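Local atomic coordinates of RND efflux system, outer membrane lipoprotein, NodT family (Burkholderia mallei, PDB entry 6U94), a protein that probably serves as the outer-membrane channel component of an RND-type efflux system, exporting compounds from the bacterial cell. Residues 158-161 with 162-166; 167-170 with 171-174. All blocks are in the same frame, centred on the assembly; numbering follows the deposited sequence.

Contact 1. Residues 158-161 with 162-166; sequences ARRS and VHISL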
loop_
_atom_site.group_PDB
_atom_site.type_symbol
_atom_site.label_atom_id
_atom_site.label_comp_id
_atom_site.label_asym_id
_atom_site.label_seq_id
_atom_site.Cartn_x
_atom_site.Cartn_y
_atom_site.Cartn_z
ATOM N N ALA A 158 -7.600 4.764 20.056
ATOM C CA ALA A 158 -6.260 4.188 19.993
ATOM C C ALA A 158 -6.314 2.694 19.696
ATOM O O ALA A 158 -5.484 2.177 18.941
ATOM C CB ALA A 158 -5.506 4.447 21.298
ATOM N N ARG A 159 -7.279 1.984 20.285
ATOM C CA ARG A 159 -7.417 0.558 20.006
ATOM C C ARG A 159 -7.760 0.313 18.542
ATOM O O ARG A 159 -7.207 -0.593 17.907
ATOM C CB ARG A 159 -8.482 -0.050 20.915
ATOM C CG ARG A 159 -8.743 -1.528 20.679
ATOM C CD ARG A 159 -9.707 -2.093 21.721
ATOM N NE ARG A 159 -9.910 -3.530 21.560
ATOM C CZ ARG A 159 -9.204 -4.462 22.196
ATOM N NH1 ARG A 159 -8.244 -4.109 23.040
ATOM N NH2 ARG A 159 -9.456 -5.748 21.989
ATOM N N ARG A 160 -8.676 1.110 17.989
ATOM C CA ARG A 160 -9.034 0.955 16.585
ATOM C C ARG A 160 -7.861 1.282 15.670
ATOM O O ARG A 160 -7.699 0.648 14.621
ATOM C CB ARG A 160 -10.237 1.841 16.255
ATOM C CG ARG A 160 -10.725 1.718 14.823
ATOM C CD ARG A 160 -11.971 2.557 14.596
ATOM N NE ARG A 160 -12.567 2.307 13.290
ATOM C CZ ARG A 160 -13.328 1.254 13.007
ATOM N NH1 ARG A 160 -13.580 0.349 13.942
ATOM N NH2 ARG A 160 -13.834 1.103 11.789
ATOM N N SER A 161 -7.029 2.255 16.056
ATOM C CA SER A 161 -5.896 2.636 15.217
ATOM C C SER A 161 -4.862 1.521 15.143
ATOM O O SER A 161 -4.269 1.286 14.083
ATOM C CB SER A 161 -5.263 3.925 15.743
ATOM O OG SER A 161 -4.183 4.331 14.912
ATOM N N VAL A 162 -4.635 0.819 16.256
ATOM C CA VAL A 162 -3.668 -0.275 16.256
ATOM C C VAL A 162 -4.224 -1.483 15.510
ATOM O O VAL A 162 -3.491 -2.173 14.790
ATOM C CB VAL A 162 -3.258 -0.632 17.697
ATOM C CG1 VAL A 162 -2.248 -1.778 17.700
ATOM C CG2 VAL A 162 -2.687 0.594 18.404
ATOM N N HIS A 163 -5.520 -1.764 15.674
ATOM C CA HIS A 163 -6.151 -2.842 14.916
ATOM C C HIS A 163 -6.081 -2.579 13.415
ATOM O O HIS A 163 -5.783 -3.486 12.628
ATOM C CB HIS A 163 -7.607 -3.011 15.353
ATOM C CG HIS A 163 -7.772 -3.688 16.677
ATOM N ND1 HIS A 163 -6.703 -4.109 17.439
ATOM C CD2 HIS A 163 -8.885 -4.024 17.371
ATOM C CE1 HIS A 163 -7.150 -4.673 18.547
ATOM N NE2 HIS A 163 -8.470 -4.635 18.529
ATOM N N ILE A 164 -6.359 -1.342 13.001
ATOM C CA ILE A 164 -6.314 -0.998 11.584
ATOM C C ILE A 164 -4.904 -1.192 11.037
ATOM O O ILE A 164 -4.711 -1.773 9.963
ATOM C CB ILE A 164 -6.821 0.439 11.373
ATOM C CG1 ILE A 164 -8.344 0.496 11.503
ATOM C CG2 ILE A 164 -6.381 0.974 10.033
ATOM C CD1 ILE A 164 -8.923 1.871 11.240
ATOM N N SER A 165 -3.898 -0.717 11.778
ATOM C CA SER A 165 -2.514 -0.903 11.354
ATOM C C SER A 165 -2.158 -2.381 11.271
ATOM O O SER A 165 -1.540 -2.827 10.296
ATOM C CB SER A 165 -1.561 -0.187 12.314
ATOM O OG SER A 165 -1.867 1.191 12.426
ATOM N N LEU A 166 -2.551 -3.156 12.282
ATOM C CA LEU A 166 -2.194 -4.569 12.319
ATOM C C LEU A 166 -2.851 -5.332 11.175
ATOM O O LEU A 166 -2.195 -6.126 10.491
ATOM C CB LEU A 166 -2.588 -5.171 13.667
ATOM C CG LEU A 166 -2.181 -6.620 13.934
ATOM C CD1 LEU A 166 -0.677 -6.785 13.819
ATOM C CD2 LEU A 166 -2.661 -7.050 15.320
HETATM O O HOH W 1 -2.061 2.927 14.720
#

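Contact 2. Residues 167-170 with 171-174; sequences VAEV and ANTY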
loop_
_atom_site.group_PDB
_atom_site.type_symbol
_atom_site.label_atom_id
_atom_site.label_comp_id
_atom_site.label_asym_id
_atom_site.label_seq_id
_atom_site.Cartn_x
_atom_site.Cartn_y
_atom_site.Cartn_z
ATOM N N VAL A 167 -4.149 -5.106 10.957
ATOM C CA VAL A 167 -4.855 -5.766 9.860
ATOM C C VAL A 167 -4.192 -5.434 8.531
ATOM O O VAL A 167 -3.945 -6.315 7.699
ATOM C CB VAL A 167 -6.342 -5.367 9.860
ATOM C CG1 VAL A 167 -6.998 -5.728 8.535
ATOM C CG2 VAL A 167 -7.073 -6.032 11.018
ATOM N N ALA A 168 -3.883 -4.155 8.319
ATOM C CA ALA A 168 -3.310 -3.730 7.049
ATOM C C ALA A 168 -1.888 -4.248 6.875
ATOM O O ALA A 168 -1.503 -4.657 5.773
ATOM C CB ALA A 168 -3.339 -2.210 6.952
ATOM N N GLU A 169 -1.093 -4.237 7.947
ATOM C CA GLU A 169 0.295 -4.663 7.831
ATOM C C GLU A 169 0.403 -6.161 7.575
ATOM O O GLU A 169 1.322 -6.603 6.876
ATOM C CB GLU A 169 1.075 -4.280 9.088
ATOM C CG GLU A 169 2.572 -4.152 8.859
ATOM C CD GLU A 169 2.920 -3.037 7.887
ATOM O OE1 GLU A 169 2.521 -1.879 8.132
ATOM O OE2 GLU A 169 3.590 -3.317 6.871
ATOM N N VAL A 170 -0.519 -6.954 8.124
ATOM C CA VAL A 170 -0.547 -8.380 7.810
ATOM C C VAL A 170 -0.872 -8.590 6.336
ATOM O O VAL A 170 -0.276 -9.445 5.669
ATOM C CB VAL A 170 -1.553 -9.111 8.719
ATOM C CG1 VAL A 170 -1.745 -10.547 8.256
ATOM C CG2 VAL A 170 -1.087 -9.074 10.169
ATOM N N ALA A 171 -1.815 -7.809 5.804
ATOM C CA ALA A 171 -2.214 -7.968 4.409
ATOM C C ALA A 171 -1.091 -7.553 3.466
ATOM O O ALA A 171 -0.783 -8.263 2.502
ATOM C CB ALA A 171 -3.480 -7.159 4.126
ATOM N N ASN A 172 -0.465 -6.404 3.729
ATOM C CA ASN A 172 0.604 -5.941 2.852
ATOM C C ASN A 172 1.815 -6.861 2.906
ATOM O O ASN A 172 2.554 -6.966 1.921
ATOM C CB ASN A 172 1.011 -4.515 3.214
ATOM C CG ASN A 172 1.981 -3.914 2.211
ATOM O OD1 ASN A 172 1.583 -3.508 1.118
ATOM N ND2 ASN A 172 3.255 -3.850 2.577
ATOM N N THR A 173 2.035 -7.532 4.038
ATOM C CA THR A 173 3.178 -8.433 4.153
ATOM C C THR A 173 2.934 -9.746 3.417
ATOM O O THR A 173 3.843 -10.271 2.764
ATOM C CB THR A 173 3.494 -8.694 5.626
ATOM O OG1 THR A 173 3.755 -7.448 6.277
ATOM C CG2 THR A 173 4.715 -9.583 5.767
ATOM N N TYR A 174 1.720 -10.294 3.517
ATOM C CA TYR A 174 1.412 -11.530 2.804
ATOM C C TYR A 174 1.317 -11.287 1.303
ATOM O O TYR A 174 1.732 -12.134 0.504
ATOM C CB TYR A 174 0.113 -12.134 3.338
ATOM C CG TYR A 174 -0.321 -13.402 2.634
ATOM C CD1 TYR A 174 0.389 -14.584 2.788
ATOM C CD2 TYR A 174 -1.453 -13.418 1.827
ATOM C CE1 TYR A 174 -0.009 -15.748 2.152
ATOM C CE2 TYR A 174 -1.859 -14.576 1.186
ATOM C CZ TYR A 174 -1.134 -15.738 1.352
ATOM O OH TYR A 174 -1.537 -16.889 0.715
#

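Contact 1. Residues 158-161 with 162-166
The imidazole of His163 has the carbonyl O of Arg159 over one face, offset toward the rim, and NH2 of Arg159 at its edge, in the plane of the ring. Arg159 CG also lies over a face, 4.1 Å from the ring centroid, a CH-pi contact. Seen from the arginine, NE2 of the histidine sits over one face of the guanidinium, with NE2 of His163 3.5 Å from NE of Arg159. The two planes stand 70° apart, so the groups meet at a steep angle and do not stack flat. The torsions account for this: CG of Arg159 is anti to its backbone N (chi1 178°) and the chain runs extended past the ring, while CG of His163 turns back beside its own N, at chi1 -75°. Leu72, on helix 72-86, touches both side chains.

One residue further on, CD1 of Ile164 lies 4.0 Å from CG of Arg160, near the aliphatic root of the arginine. The far end of Arg160 leaves the pair, giving NH2 to the carbonyl of Gly456 and a weak bond from NE to that of Arg281.

On the side toward helix 132-142, water 1 bridges two hydroxyls. It lies 2.6 Å from OG of Ser161 and donates to OG of Ser165 at 2.9 Å. Ser165 OG is also hydrogen-bonded to Glu134, which links the serine to helix 132-142.

Beneath these side chains, His163 N bonds Arg159 O at 3.0 Å and Ile164 N bonds Arg160 O at 2.9 Å. Val162 and Ser165 repeat the pattern with Ala158 and Ser161, the i to i+4 bonding of an alpha-helix, here near the start of the long helix 156-203.

Contact 2. Residues 167-170 with 171-174
Thr173 lies one turn on from Glu169 in the long alpha-helix 156-203 of this largely helical outer membrane efflux protein. The backbone carries most of the contact: Asn172 N reaches Ala168 O at 2.9 Å, and the bonds from Ala171 N to Val167 O and from Tyr174 N to Val170 O follow the same i to i+4 pattern.

Apolar packing places the segment among its neighbours. Val167 and Val170 touch Val62 of helix 56-67, and Tyr174 swings its ring out to Leu61 of the same helix. Ala168 rests on Val449 of helix 421-454, while Val170 and Thr173 touch Leu246 of helix 211-247.

The carboxylate of Glu169 bends back toward Thr173, on a chain turned at chi2 (63°), and it and the amide of Asn172 find their bonding partners on neighbouring parts of the chain. Glu169 forms salt bridges to Arg83 and Arg87 and is hydrogen-bonded to the hydroxyl of Tyr86. Such flanking arginines would probably favour its ionised form in this buried setting. Asn172 is held at both ends of its amide, OD1 by Thr446 and ND2 by Tyr86, which fixes the flip of the group and ties it to helix 421-454.

Between the two segments the distinctive polar grip is on one carbonyl. Thr173 places OG1 beside its own backbone N (chi1 -58°), folding the hydroxyl back along the helix. Glu169 O therefore takes two donors from one residue: Thr173 N, above the carbonyl plane at 3.1 Å, and Thr173 OG1, tilted 22° from that plane at 2.6 Å.

Followed from the N terminus, both contacts lie on helix 156-203, in series. Contact 1 closes within residues 158-166 before contact 2 opens at residue 167; neither nests in nor crosses the other, and each closes only helical turns. Their centres are 13 Å apart, and they meet only where the segments join in sequence. Both meet helix 72-86, contact 2 through Arg83 and Tyr86. Contact 1, nearer the start of the helix, also faces helices 132-142 and 283-294; contact 2 adds helices 56-67, 211-247 and 421-454. The centre of contact 2 lies about 9 Å from that of the chain, against about 16 Å for contact 1. Together they show one helix joining distant parts of the chain.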